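Glycine oxidase (PDB 7CYX) probably catalyses the FAD-dependent oxidation of glycine by O2 to glyoxylate, with release of ammonium and hydrogen peroxide, a step assigned to thiamine diphosphate biosynthesis. Local coordinates at residues A[8-13]-A[177-182]; A[61-66]-A[112-117]; A[94-99]-A[131-136]; A[98-103]-A[289-294]; A[181-184]-A[189-192]. All coordinates share one frame; numbering follows the deposited sequence.

Contact 1. Residues A[8-13]-A[177-182]; sequences AIIGGG and TEVFDI. With FAD (flavin-adenine dinucleotide), chain C.
The adenine end of the FAD site, built on the dinucleotide-binding Rossmann fold, is where I10 and V179 meet. I10 ends strand 5-10, and the chain then runs through G11, G12 and G13 into helix 14-25, a strand-turn-helix consistent with the GxGxxG motif of Rossmann-type FAD sites. Across the contact I10 CD1 touches V179 CG1 at 3.3 Å, and the two side chains cross at about a right angle. Branched aliphatic residues suit this buried place, since both also border the purine: I10 CG2, which lies anti to the backbone N, is 3.8 Å from FAD N1A. V192 of the neighbouring strand packs against both residues. The glycines let the cofactor come close to the main chain. FAD O4B of the ribose lies 3.3 Å from G11 CA, a closeness that glycine allows, and FAD O2P is equally near to G13 CA. Next to the loop, E34 is hydrogen-bonded to the cofactor and, through its OE1, to G12 N. V179 meets the adenine through its main chain: V179 N donates to FAD N1A over 3.0 Å at 169°, and FAD N6A donates to V179 O over 3.0 Å at 168°.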
# COMPACT_ATOMS: atom_id res chain seq x y z
N ALA A 8 -16.80 17.28 15.85
CA ALA A 8 -15.34 17.24 15.94
C ALA A 8 -14.91 15.96 16.66
O ALA A 8 -15.50 15.59 17.69
CB ALA A 8 -14.80 18.45 16.65
N ILE A 9 -13.90 15.28 16.11
CA ILE A 9 -13.35 14.05 16.65
C ILE A 9 -11.91 14.36 17.08
O ILE A 9 -11.11 14.85 16.30
CB ILE A 9 -13.44 12.93 15.60
CG1 ILE A 9 -14.90 12.66 15.23
CG2 ILE A 9 -12.72 11.66 16.05
CD1 ILE A 9 -15.10 11.86 13.95
N ILE A 10 -11.64 14.12 18.36
CA ILE A 10 -10.35 14.36 18.93
C ILE A 10 -9.53 13.09 18.75
O ILE A 10 -9.75 12.08 19.45
CB ILE A 10 -10.45 14.77 20.41
CG1 ILE A 10 -11.41 15.94 20.59
CG2 ILE A 10 -9.08 15.09 20.97
CD1 ILE A 10 -11.37 16.56 21.95
N GLY A 11 -8.60 13.15 17.78
CA GLY A 11 -7.66 12.08 17.54
C GLY A 11 -7.90 11.41 16.20
O GLY A 11 -9.04 11.06 15.89
N GLY A 12 -6.79 11.20 15.48
CA GLY A 12 -6.74 10.70 14.11
C GLY A 12 -6.11 9.32 14.00
O GLY A 12 -5.60 8.95 12.93
N GLY A 13 -6.18 8.54 15.08
CA GLY A 13 -5.88 7.10 15.02
C GLY A 13 -6.97 6.33 14.28
O GLY A 13 -7.84 6.91 13.65
N THR A 177 -2.57 19.73 15.16
CA THR A 177 -3.51 20.56 15.90
C THR A 177 -3.91 19.83 17.18
O THR A 177 -4.55 18.78 17.11
CB THR A 177 -4.75 20.87 15.06
OG1 THR A 177 -4.39 21.53 13.84
CG2 THR A 177 -5.73 21.74 15.82
N GLU A 178 -3.53 20.39 18.34
CA GLU A 178 -3.80 19.75 19.63
C GLU A 178 -5.03 20.37 20.29
O GLU A 178 -5.16 21.58 20.36
CB GLU A 178 -2.61 19.88 20.59
CG GLU A 178 -2.89 19.23 21.94
CD GLU A 178 -1.69 18.99 22.84
OE1 GLU A 178 -1.91 18.53 23.95
OE2 GLU A 178 -0.56 19.23 22.40
N VAL A 179 -5.89 19.51 20.84
CA VAL A 179 -7.06 19.92 21.55
C VAL A 179 -6.71 20.03 23.03
O VAL A 179 -6.49 19.00 23.67
CB VAL A 179 -8.19 18.90 21.35
CG1 VAL A 179 -9.33 19.15 22.32
CG2 VAL A 179 -8.65 18.85 19.91
N PHE A 180 -6.68 21.25 23.56
CA PHE A 180 -6.33 21.49 24.97
C PHE A 180 -7.53 21.23 25.89
O PHE A 180 -7.35 20.81 27.05
CB PHE A 180 -5.86 22.93 25.17
CG PHE A 180 -4.64 23.35 24.38
CD1 PHE A 180 -3.50 22.56 24.34
CD2 PHE A 180 -4.62 24.57 23.71
CE1 PHE A 180 -2.38 22.97 23.63
CE2 PHE A 180 -3.50 24.97 23.00
CZ PHE A 180 -2.38 24.17 22.96
N ASP A 181 -8.74 21.51 25.40
CA ASP A 181 -9.98 21.43 26.18
C ASP A 181 -11.21 21.44 25.25
O ASP A 181 -11.12 21.78 24.06
CB ASP A 181 -10.02 22.58 27.20
CG ASP A 181 -11.03 22.39 28.33
OD1 ASP A 181 -11.62 21.31 28.44
OD2 ASP A 181 -11.21 23.34 29.09
N ILE A 182 -12.36 21.03 25.81
CA ILE A 182 -13.68 21.11 25.17
C ILE A 182 -14.41 22.36 25.71
O ILE A 182 -14.30 22.67 26.89
CB ILE A 182 -14.46 19.81 25.43
CG1 ILE A 182 -13.70 18.59 24.91
CG2 ILE A 182 -15.87 19.88 24.86
CD1 ILE A 182 -13.78 17.39 25.82
PA FAD C . -4.00 6.00 18.58
O1A FAD C . -3.72 5.33 17.30
O2A FAD C . -2.83 6.21 19.51
O5B FAD C . -4.75 7.33 18.23
C5B FAD C . -4.83 8.35 19.18
C4B FAD C . -4.55 9.61 18.39
O4B FAD C . -5.06 10.70 19.13
C3B FAD C . -3.07 9.86 18.22
O3B FAD C . -2.82 9.96 16.80
C2B FAD C . -2.79 11.18 18.92
O2B FAD C . -1.97 12.04 18.12
C1B FAD C . -4.15 11.80 19.01
N9A FAD C . -4.37 12.71 20.12
C8A FAD C . -4.22 12.41 21.43
N7A FAD C . -4.53 13.48 22.19
C5A FAD C . -4.93 14.46 21.36
C6A FAD C . -5.39 15.83 21.54
N6A FAD C . -5.47 16.31 22.80
N1A FAD C . -5.67 16.56 20.43
C2A FAD C . -5.54 16.04 19.21
N3A FAD C . -5.12 14.77 18.97
C4A FAD C . -4.82 13.96 19.99
N1 FAD C . -4.59 -4.23 17.91
C2 FAD C . -5.20 -5.27 17.26
O2 FAD C . -6.44 -5.18 17.14
N3 FAD C . -4.50 -6.32 16.76
C4 FAD C . -3.15 -6.36 16.86
O4 FAD C . -2.45 -7.29 16.38
C4X FAD C . -2.46 -5.26 17.59
N5 FAD C . -1.13 -5.26 17.76
C5X FAD C . -0.52 -4.24 18.40
C6 FAD C . 0.86 -4.26 18.53
C7 FAD C . 1.50 -3.23 19.19
C7M FAD C . 3.01 -3.25 19.36
C8 FAD C . 0.74 -2.11 19.73
C8M FAD C . 1.42 -0.95 20.45
C9 FAD C . -0.61 -2.09 19.59
C9A FAD C . -1.29 -3.11 18.95
N10 FAD C . -2.68 -3.07 18.78
C10 FAD C . -3.28 -4.16 18.12
C1' FAD C . -3.54 -2.04 19.38
C2' FAD C . -3.94 -0.86 18.55
O2' FAD C . -2.74 -0.22 18.09
C3' FAD C . -4.73 0.08 19.46
O3' FAD C . -5.64 -0.64 20.35
C4' FAD C . -5.38 1.14 18.55
O4' FAD C . -4.40 1.68 17.65
C5' FAD C . -5.91 2.31 19.32
O5' FAD C . -6.25 3.31 18.38
P FAD C . -6.59 4.78 18.88
O1P FAD C . -7.45 4.74 20.09
O2P FAD C . -7.00 5.57 17.66
O3P FAD C . -5.12 5.18 19.43

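Contact 2. Residues A[61-66]-A[112-117]; sequences PLFELA and MDWQQK
Helix 61-70 and the last turns of helix 102-116 stay well apart here, with 10.5 Å between F63 CA and Q115 CA, their closest alpha carbons. Long side chains therefore have to bridge the distance, and a phenyl ring, an indole and a glutamine are all large enough to do it. The CB of F63 points at the other helix, and with its ring anti to the backbone N (chi1 -163°) the ring is carried out toward it. F63 CE1 comes to 4.3 Å from W114 CH2, the far corner of the indole. The phenyl ring and the six-membered ring of W114 are turned 57° against each other, an oblique pair with centroids 5.8 Å apart. F63 CZ meets the aliphatic part of the glutamine, 4.4 Å from Q115 CG. Contact is thus light and apolar. Behind F63, P61, L62 and L65 pack on helix 360-365, whereas Q115 belongs to the helix that follows strand 95-99, and a weak hydrogen bond from its NE2 to Y147 OH links that helix to strand 143-147.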
# COMPACT_ATOMS: atom_id res chain seq x y z
N PRO A 61 -18.09 -9.78 27.34
CA PRO A 61 -18.92 -9.04 26.37
C PRO A 61 -18.16 -8.41 25.19
O PRO A 61 -18.80 -7.96 24.23
CB PRO A 61 -19.58 -7.93 27.20
CG PRO A 61 -19.46 -8.41 28.64
CD PRO A 61 -18.16 -9.19 28.68
N LEU A 62 -16.82 -8.35 25.26
CA LEU A 62 -16.00 -7.91 24.12
C LEU A 62 -16.00 -8.99 23.04
O LEU A 62 -16.11 -8.68 21.86
CB LEU A 62 -14.57 -7.59 24.56
CG LEU A 62 -14.35 -6.23 25.22
CD1 LEU A 62 -12.86 -5.92 25.32
CD2 LEU A 62 -15.07 -5.13 24.47
N PHE A 63 -15.85 -10.26 23.45
CA PHE A 63 -15.77 -11.40 22.51
C PHE A 63 -16.85 -11.28 21.43
O PHE A 63 -16.58 -11.51 20.26
CB PHE A 63 -15.92 -12.73 23.24
CG PHE A 63 -15.45 -13.93 22.44
CD1 PHE A 63 -14.10 -14.12 22.19
CD2 PHE A 63 -16.35 -14.85 21.94
CE1 PHE A 63 -13.66 -15.21 21.45
CE2 PHE A 63 -15.92 -15.94 21.21
CZ PHE A 63 -14.57 -16.12 20.96
N GLU A 64 -18.06 -10.90 21.85
CA GLU A 64 -19.22 -10.84 20.97
C GLU A 64 -19.15 -9.59 20.09
O GLU A 64 -19.54 -9.64 18.93
CB GLU A 64 -20.52 -10.86 21.78
CG GLU A 64 -21.59 -11.75 21.17
CD GLU A 64 -21.12 -13.17 20.88
OE1 GLU A 64 -21.26 -13.60 19.72
OE2 GLU A 64 -20.58 -13.83 21.80
N LEU A 65 -18.66 -8.48 20.66
CA LEU A 65 -18.43 -7.24 19.92
C LEU A 65 -17.34 -7.49 18.86
O LEU A 65 -17.47 -7.09 17.73
CB LEU A 65 -18.02 -6.14 20.91
CG LEU A 65 -18.69 -4.77 20.75
CD1 LEU A 65 -20.15 -4.88 20.33
CD2 LEU A 65 -18.60 -3.97 22.05
N ALA A 66 -16.27 -8.19 19.26
CA ALA A 66 -15.17 -8.60 18.38
C ALA A 66 -15.68 -9.43 17.20
O ALA A 66 -15.30 -9.19 16.05
CB ALA A 66 -14.15 -9.38 19.18
N MET A 112 -9.07 -23.89 23.11
CA MET A 112 -9.77 -24.43 21.96
C MET A 112 -11.08 -25.09 22.38
O MET A 112 -12.09 -24.89 21.72
CB MET A 112 -8.92 -25.47 21.22
CG MET A 112 -9.70 -26.23 20.18
SD MET A 112 -8.64 -27.27 19.16
CE MET A 112 -9.48 -28.84 19.30
N ASP A 113 -11.05 -25.85 23.48
CA ASP A 113 -12.19 -26.66 23.91
C ASP A 113 -13.34 -25.77 24.41
O ASP A 113 -14.50 -26.10 24.16
CB ASP A 113 -11.74 -27.73 24.91
CG ASP A 113 -10.95 -28.86 24.27
OD1 ASP A 113 -10.84 -28.88 23.02
OD2 ASP A 113 -10.43 -29.72 25.01
N TRP A 114 -13.03 -24.64 25.07
CA TRP A 114 -14.09 -23.70 25.47
C TRP A 114 -14.55 -22.88 24.26
O TRP A 114 -15.72 -22.56 24.13
CB TRP A 114 -13.69 -22.84 26.68
CG TRP A 114 -12.80 -21.65 26.45
CD1 TRP A 114 -11.50 -21.53 26.84
CD2 TRP A 114 -13.16 -20.38 25.87
NE1 TRP A 114 -11.01 -20.29 26.52
CE2 TRP A 114 -12.01 -19.56 25.92
CE3 TRP A 114 -14.33 -19.86 25.29
CZ2 TRP A 114 -11.99 -18.27 25.41
CZ3 TRP A 114 -14.32 -18.58 24.79
CH2 TRP A 114 -13.16 -17.79 24.85
N GLN A 115 -13.62 -22.56 23.36
CA GLN A 115 -13.90 -21.75 22.18
C GLN A 115 -14.89 -22.48 21.26
O GLN A 115 -15.85 -21.90 20.74
CB GLN A 115 -12.60 -21.45 21.43
CG GLN A 115 -12.36 -19.97 21.17
CD GLN A 115 -10.92 -19.56 21.35
OE1 GLN A 115 -10.64 -18.56 22.01
NE2 GLN A 115 -10.00 -20.32 20.78
N GLN A 116 -14.62 -23.78 21.06
CA GLN A 116 -15.39 -24.64 20.16
C GLN A 116 -16.89 -24.62 20.47
O GLN A 116 -17.72 -24.70 19.55
CB GLN A 116 -14.86 -26.07 20.25
CG GLN A 116 -14.86 -26.80 18.92
CD GLN A 116 -13.52 -27.45 18.67
OE1 GLN A 116 -12.84 -27.12 17.70
NE2 GLN A 116 -13.13 -28.35 19.57
N LYS A 117 -17.25 -24.52 21.76
CA LYS A 117 -18.64 -24.53 22.20
C LYS A 117 -19.38 -23.27 21.75
O LYS A 117 -20.60 -23.24 21.84
CB LYS A 117 -18.70 -24.68 23.72
CG LYS A 117 -18.27 -26.04 24.26
CD LYS A 117 -17.82 -26.01 25.70
CE LYS A 117 -17.73 -27.39 26.32
NZ LYS A 117 -19.07 -27.96 26.57

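Contact 3. Residues A[94-99]-A[131-136]; sequences GIYRIA and REKEPY
Where helix 127-133 ends, its last residue, K133, and the one after it, E134, receive the ring end of Y96 from strand 95-99. The lysine lies across the phenol oxygen with its methylenes: Y96 OH is 3.5 Å from K133 CB and 3.4 Å from K133 CE. A bend at chi3 (74°) curls the chain so that both its root and its far end come near that one atom. K133 also makes a cation-pi contact with Y146, whose ring in turn meets that of Y96. Strand 95-99 lies between strands 143-147 and 246-248 in the large mixed sheet, and Y96 points from it toward the end of the helix, a place for a long, mostly apolar side chain with a polar tip. E134 approaches the same ring obliquely through its methylene, E134 CG standing 3.8 Å from Y96 CE1. Its carboxylate, turned 75° from the ring plane, is buried but well satisfied: OE1 accepts from A244 N and OE2 from K243 N. These two bonds tie the end of the helix to the loop leading into strand 246-248 and would favour the ionised form of the acid.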
# COMPACT_ATOMS: atom_id res chain seq x y z
N GLY A 94 -5.93 -17.69 7.98
CA GLY A 94 -5.93 -18.36 9.28
C GLY A 94 -4.80 -17.90 10.17
O GLY A 94 -3.98 -17.12 9.71
N ILE A 95 -4.78 -18.37 11.41
CA ILE A 95 -3.72 -18.03 12.39
C ILE A 95 -3.45 -19.27 13.24
O ILE A 95 -4.40 -19.96 13.56
CB ILE A 95 -4.11 -16.85 13.28
CG1 ILE A 95 -4.13 -15.53 12.51
CG2 ILE A 95 -3.19 -16.78 14.47
CD1 ILE A 95 -4.61 -14.38 13.32
N TYR A 96 -2.19 -19.50 13.58
CA TYR A 96 -1.78 -20.63 14.40
C TYR A 96 -1.46 -20.15 15.81
O TYR A 96 -0.79 -19.14 16.00
CB TYR A 96 -0.56 -21.34 13.83
CG TYR A 96 -0.71 -21.93 12.45
CD1 TYR A 96 -0.42 -21.16 11.33
CD2 TYR A 96 -1.09 -23.25 12.24
CE1 TYR A 96 -0.54 -21.67 10.05
CE2 TYR A 96 -1.20 -23.79 10.96
CZ TYR A 96 -0.94 -22.99 9.86
OH TYR A 96 -1.02 -23.43 8.56
N ARG A 97 -1.97 -20.87 16.81
CA ARG A 97 -1.37 -20.84 18.12
C ARG A 97 -0.39 -22.00 18.17
O ARG A 97 -0.77 -23.12 17.87
CB ARG A 97 -2.37 -21.02 19.26
CG ARG A 97 -3.26 -19.82 19.56
CD ARG A 97 -4.06 -20.09 20.83
NE ARG A 97 -5.26 -19.27 20.92
CZ ARG A 97 -5.43 -18.27 21.77
NH1 ARG A 97 -4.45 -17.93 22.60
NH2 ARG A 97 -6.58 -17.62 21.81
N ILE A 98 0.86 -21.74 18.56
CA ILE A 98 1.86 -22.80 18.57
C ILE A 98 2.24 -23.12 20.02
O ILE A 98 2.08 -22.29 20.91
CB ILE A 98 3.08 -22.40 17.74
CG1 ILE A 98 3.76 -21.16 18.32
CG2 ILE A 98 2.69 -22.22 16.28
CD1 ILE A 98 5.08 -20.87 17.69
N ALA A 99 2.78 -24.33 20.22
CA ALA A 99 3.28 -24.78 21.50
C ALA A 99 4.55 -25.59 21.29
O ALA A 99 4.60 -26.43 20.39
CB ALA A 99 2.22 -25.59 22.21
N ARG A 131 4.09 -28.45 10.30
CA ARG A 131 5.29 -28.30 9.48
C ARG A 131 5.05 -28.68 8.02
O ARG A 131 5.82 -28.25 7.16
CB ARG A 131 6.44 -29.13 10.06
CG ARG A 131 7.48 -28.31 10.80
CD ARG A 131 8.42 -29.16 11.62
NE ARG A 131 8.14 -28.93 13.03
CZ ARG A 131 7.68 -29.85 13.86
NH1 ARG A 131 7.65 -31.12 13.49
NH2 ARG A 131 7.25 -29.48 15.06
N GLU A 132 4.04 -29.53 7.75
CA GLU A 132 3.62 -29.82 6.37
C GLU A 132 3.06 -28.53 5.77
O GLU A 132 3.40 -28.18 4.64
CB GLU A 132 2.61 -30.97 6.30
CG GLU A 132 3.17 -32.27 5.72
CD GLU A 132 3.27 -32.38 4.19
OE1 GLU A 132 4.15 -33.15 3.71
OE2 GLU A 132 2.47 -31.73 3.47
N LYS A 133 2.25 -27.81 6.56
CA LYS A 133 1.60 -26.57 6.11
C LYS A 133 2.58 -25.39 6.10
O LYS A 133 2.55 -24.58 5.17
CB LYS A 133 0.38 -26.23 6.99
CG LYS A 133 -0.76 -27.24 6.93
CD LYS A 133 -2.05 -26.74 7.58
CE LYS A 133 -2.78 -25.71 6.74
NZ LYS A 133 -4.13 -25.43 7.29
N GLU A 134 3.43 -25.29 7.14
CA GLU A 134 4.38 -24.17 7.28
C GLU A 134 5.78 -24.75 7.52
O GLU A 134 6.20 -24.93 8.66
CB GLU A 134 3.93 -23.22 8.40
CG GLU A 134 2.58 -22.55 8.15
CD GLU A 134 2.59 -21.41 7.13
OE1 GLU A 134 1.58 -20.65 7.07
OE2 GLU A 134 3.58 -21.30 6.39
N PRO A 135 6.52 -25.11 6.45
CA PRO A 135 7.73 -25.90 6.60
C PRO A 135 8.93 -25.20 7.26
O PRO A 135 9.82 -25.89 7.78
CB PRO A 135 8.08 -26.32 5.16
CG PRO A 135 7.43 -25.26 4.28
CD PRO A 135 6.21 -24.79 5.05
N TYR A 136 8.95 -23.87 7.29
CA TYR A 136 10.12 -23.20 7.91
C TYR A 136 9.99 -23.20 9.44
O TYR A 136 10.91 -22.77 10.14
CB TYR A 136 10.34 -21.81 7.33
CG TYR A 136 10.87 -21.79 5.91
CD1 TYR A 136 12.23 -21.84 5.66
CD2 TYR A 136 10.01 -21.72 4.83
CE1 TYR A 136 12.73 -21.79 4.37
CE2 TYR A 136 10.49 -21.70 3.53
CZ TYR A 136 11.85 -21.74 3.30
OH TYR A 136 12.33 -21.71 2.02

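Contact 4. Residues A[98-103]-A[289-294]; sequences IAQNED and YTILPA
I98, near the end of strand 95-99, and Q100, just beyond it, reach to the last turn of helix 278-291, the first by apolar packing and the second by a polar bond. Q100 NE2 donates to T290 OG1 over 3.2 Å; the bond is practically straight, at 178°, with the acceptor in the amide plane. The carbonyl T290 O is nearer to Q100 NE2, at 3.0 Å, but the angle is too poor for a hydrogen bond. Glutamine suits the gap because its chain runs on extended (chi2 168°) and carries the amide to the helix. A methyl lies against the amide, I291 CD1 being 3.6 Å from Q100 OE1. Deeper in, I98 CD1 presses on I291 CG1 at 3.4 Å, and both isoleucines are buried against I246 and Q248 of strand 246-248. Further out, S140 also binds Q100 NE2 through its OG and so steadies the amide, while T290 OG1 bonds to R287 O one turn back in the helix. N101 follows Q100 as N-cap of helix 102-116, its OD1 accepting from E104 N. The contact thus joins the strand-to-helix turn after an inner strand of the large mixed sheet to the end of a helix packed over that sheet.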
# COMPACT_ATOMS: atom_id res chain seq x y z
N ILE A 98 0.86 -21.74 18.56
CA ILE A 98 1.86 -22.80 18.57
C ILE A 98 2.24 -23.12 20.02
O ILE A 98 2.08 -22.29 20.91
CB ILE A 98 3.08 -22.40 17.74
CG1 ILE A 98 3.76 -21.16 18.32
CG2 ILE A 98 2.69 -22.22 16.28
CD1 ILE A 98 5.08 -20.87 17.69
N ALA A 99 2.78 -24.33 20.22
CA ALA A 99 3.28 -24.78 21.50
C ALA A 99 4.55 -25.59 21.29
O ALA A 99 4.60 -26.43 20.39
CB ALA A 99 2.22 -25.59 22.21
N GLN A 100 5.56 -25.33 22.13
CA GLN A 100 6.88 -25.93 22.05
C GLN A 100 7.14 -26.86 23.24
O GLN A 100 8.12 -27.59 23.24
CB GLN A 100 7.93 -24.80 21.97
CG GLN A 100 7.80 -23.94 20.72
CD GLN A 100 8.64 -22.68 20.80
OE1 GLN A 100 8.30 -21.74 21.51
NE2 GLN A 100 9.74 -22.67 20.08
N ASN A 101 6.23 -26.84 24.23
CA ASN A 101 6.25 -27.73 25.41
C ASN A 101 4.81 -28.06 25.85
O ASN A 101 3.83 -27.41 25.42
CB ASN A 101 7.05 -27.11 26.56
CG ASN A 101 6.44 -25.82 27.07
OD1 ASN A 101 5.31 -25.81 27.52
ND2 ASN A 101 7.18 -24.73 26.99
N GLU A 102 4.71 -29.03 26.77
CA GLU A 102 3.46 -29.73 27.14
C GLU A 102 2.53 -28.83 27.97
O GLU A 102 1.29 -28.92 27.82
CB GLU A 102 3.80 -31.01 27.91
CG GLU A 102 4.25 -32.15 27.00
CD GLU A 102 3.14 -32.85 26.23
OE1 GLU A 102 3.46 -33.51 25.22
OE2 GLU A 102 1.95 -32.74 26.65
N ASP A 103 3.09 -28.01 28.86
CA ASP A 103 2.28 -27.01 29.57
C ASP A 103 1.51 -26.19 28.52
O ASP A 103 0.32 -25.94 28.67
CB ASP A 103 3.11 -26.04 30.42
CG ASP A 103 4.18 -26.68 31.29
OD1 ASP A 103 4.64 -27.79 30.95
OD2 ASP A 103 4.56 -26.04 32.29
N TYR A 289 13.73 -16.92 16.84
CA TYR A 289 14.62 -17.90 16.27
C TYR A 289 14.16 -19.31 16.68
O TYR A 289 14.28 -20.24 15.90
CB TYR A 289 16.08 -17.65 16.67
CG TYR A 289 16.73 -16.36 16.24
CD1 TYR A 289 16.25 -15.60 15.18
CD2 TYR A 289 17.89 -15.91 16.86
CE1 TYR A 289 16.87 -14.43 14.78
CE2 TYR A 289 18.54 -14.75 16.46
CZ TYR A 289 18.02 -13.99 15.42
OH TYR A 289 18.63 -12.83 15.02
N THR A 290 13.64 -19.46 17.91
CA THR A 290 13.19 -20.77 18.40
C THR A 290 11.91 -21.24 17.67
O THR A 290 11.60 -22.43 17.69
CB THR A 290 12.89 -20.77 19.90
OG1 THR A 290 11.65 -20.10 20.05
CG2 THR A 290 13.94 -20.12 20.78
N ILE A 291 11.15 -20.30 17.08
CA ILE A 291 9.91 -20.59 16.35
C ILE A 291 10.22 -20.81 14.87
O ILE A 291 9.57 -21.65 14.21
CB ILE A 291 8.87 -19.46 16.53
CG1 ILE A 291 8.16 -19.52 17.88
CG2 ILE A 291 7.85 -19.47 15.40
CD1 ILE A 291 9.00 -19.15 19.06
N LEU A 292 11.18 -20.04 14.34
CA LEU A 292 11.35 -19.85 12.90
C LEU A 292 12.80 -19.47 12.63
O LEU A 292 13.11 -18.30 12.41
CB LEU A 292 10.39 -18.75 12.41
CG LEU A 292 9.88 -18.89 10.98
CD1 LEU A 292 9.14 -17.63 10.53
CD2 LEU A 292 11.01 -19.20 10.03
N PRO A 293 13.71 -20.46 12.65
CA PRO A 293 15.15 -20.21 12.59
C PRO A 293 15.64 -19.46 11.34
O PRO A 293 16.59 -18.69 11.42
CB PRO A 293 15.77 -21.61 12.60
CG PRO A 293 14.71 -22.50 13.22
CD PRO A 293 13.40 -21.89 12.80
N ALA A 294 15.01 -19.68 10.19
CA ALA A 294 15.46 -19.02 8.98
C ALA A 294 15.46 -17.49 9.14
O ALA A 294 16.02 -16.81 8.28
CB ALA A 294 14.61 -19.42 7.80

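Contact 5. Residues A[181-184]-A[189-192]; sequences DIRI and VTGV
Strands 181-184 and 189-192 run antiparallel as the two arms of a beta hairpin, 4.6 Å apart at closest approach and at 148° to each other, with a classic beta bulge where T190 and G191 both face R183. The bulge gathers donors on one carbonyl. T190 N binds R183 O at 2.8 Å, nearly in line with the C=O bond, T190 OG1 donates to it at 2.9 Å from above the carbonyl plane, and G191 N adds a weak third bond. In the same pair R183 N donates to G191 O at 3.1 Å. Threonine fits because its hydroxyl, held between the backbone N and the carbonyl carbon (chi1 54°), turns back onto the opposite strand. The arginine crosses that side chain at about a right angle: R183 NH2 donates to T190 O over 2.8 Å with the acceptor close to the guanidinium plane, and R183 NE makes a weak bond to T190 OG1. G191, with no side chain, leaves room for the guanidinium of R183. The opposite face is aliphatic, with V189 CG2 4.0 Å from I182 CG2 and 4.2 Å from I184 CG1, and it packs toward L327 and Y218. T190 OG1 both gives and takes hydrogen bonds, so the polar groups of the bulge are knit together, with E185 adding a weak bond to T190 OG1 and a long, weak ion pair to R183 NE, while the extra donors probably make R183 O more strongly polarised.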
# COMPACT_ATOMS: atom_id res chain seq x y z
N ASP A 181 -8.74 21.51 25.40
CA ASP A 181 -9.98 21.43 26.18
C ASP A 181 -11.21 21.44 25.25
O ASP A 181 -11.12 21.78 24.06
CB ASP A 181 -10.02 22.58 27.20
CG ASP A 181 -11.03 22.39 28.33
OD1 ASP A 181 -11.62 21.31 28.44
OD2 ASP A 181 -11.21 23.34 29.09
N ILE A 182 -12.36 21.03 25.81
CA ILE A 182 -13.68 21.11 25.17
C ILE A 182 -14.41 22.36 25.71
O ILE A 182 -14.30 22.67 26.89
CB ILE A 182 -14.46 19.81 25.43
CG1 ILE A 182 -13.70 18.59 24.91
CG2 ILE A 182 -15.87 19.88 24.86
CD1 ILE A 182 -13.78 17.39 25.82
N ARG A 183 -15.11 23.09 24.82
CA ARG A 183 -15.83 24.31 25.20
C ARG A 183 -17.31 23.96 25.41
O ARG A 183 -18.04 23.73 24.46
CB ARG A 183 -15.69 25.41 24.15
CG ARG A 183 -16.42 26.70 24.50
CD ARG A 183 -16.35 27.73 23.37
NE ARG A 183 -17.02 27.28 22.15
CZ ARG A 183 -17.12 27.99 21.03
NH1 ARG A 183 -16.44 29.12 20.89
NH2 ARG A 183 -17.90 27.56 20.05
N ILE A 184 -17.69 23.89 26.69
CA ILE A 184 -19.04 23.66 27.15
C ILE A 184 -19.56 24.96 27.77
O ILE A 184 -18.99 25.45 28.75
CB ILE A 184 -19.08 22.50 28.16
CG1 ILE A 184 -18.57 21.20 27.52
CG2 ILE A 184 -20.47 22.34 28.75
CD1 ILE A 184 -18.18 20.13 28.52
N VAL A 189 -21.95 21.07 24.53
CA VAL A 189 -20.66 21.17 23.79
C VAL A 189 -20.86 22.21 22.68
O VAL A 189 -21.71 21.99 21.86
CB VAL A 189 -20.29 19.81 23.19
CG1 VAL A 189 -19.36 19.96 22.00
CG2 VAL A 189 -19.71 18.87 24.23
N THR A 190 -20.09 23.29 22.68
CA THR A 190 -20.28 24.31 21.62
C THR A 190 -19.04 24.39 20.74
O THR A 190 -19.09 25.08 19.73
CB THR A 190 -20.51 25.70 22.21
OG1 THR A 190 -19.41 25.89 23.08
CG2 THR A 190 -21.81 25.79 22.97
N GLY A 191 -17.98 23.70 21.12
CA GLY A 191 -16.77 23.72 20.30
C GLY A 191 -15.62 23.00 20.97
O GLY A 191 -15.86 22.27 21.93
N VAL A 192 -14.42 23.24 20.47
CA VAL A 192 -13.21 22.57 21.00
C VAL A 192 -12.07 23.60 20.97
O VAL A 192 -12.00 24.34 20.01
CB VAL A 192 -12.92 21.33 20.15
CG1 VAL A 192 -11.81 21.55 19.17
CG2 VAL A 192 -12.66 20.12 21.02

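Contacts 1 and 5 share strand 179-184 and touch through V192, so the hairpin of contact 5 backs the adenine site of contact 1. Contacts 3 and 4 lie on the other side of the chain's centre and both start from strand 95-99, their centres 10 Å apart; contact 2 joins them through helix 102-116, which follows that strand. Contacts 1 and 3 are largely buried, whereas 2, 4 and 5 are partly open. Their chemistry differs accordingly: contact 1 pairs aliphatic packing with main-chain bonds to the cofactor, contact 2 is purely apolar, contact 3 wraps a phenol in methylenes, contact 4 adds one hydrogen bond from a side-chain amide, and contact 5 is dense in hydrogen bonds.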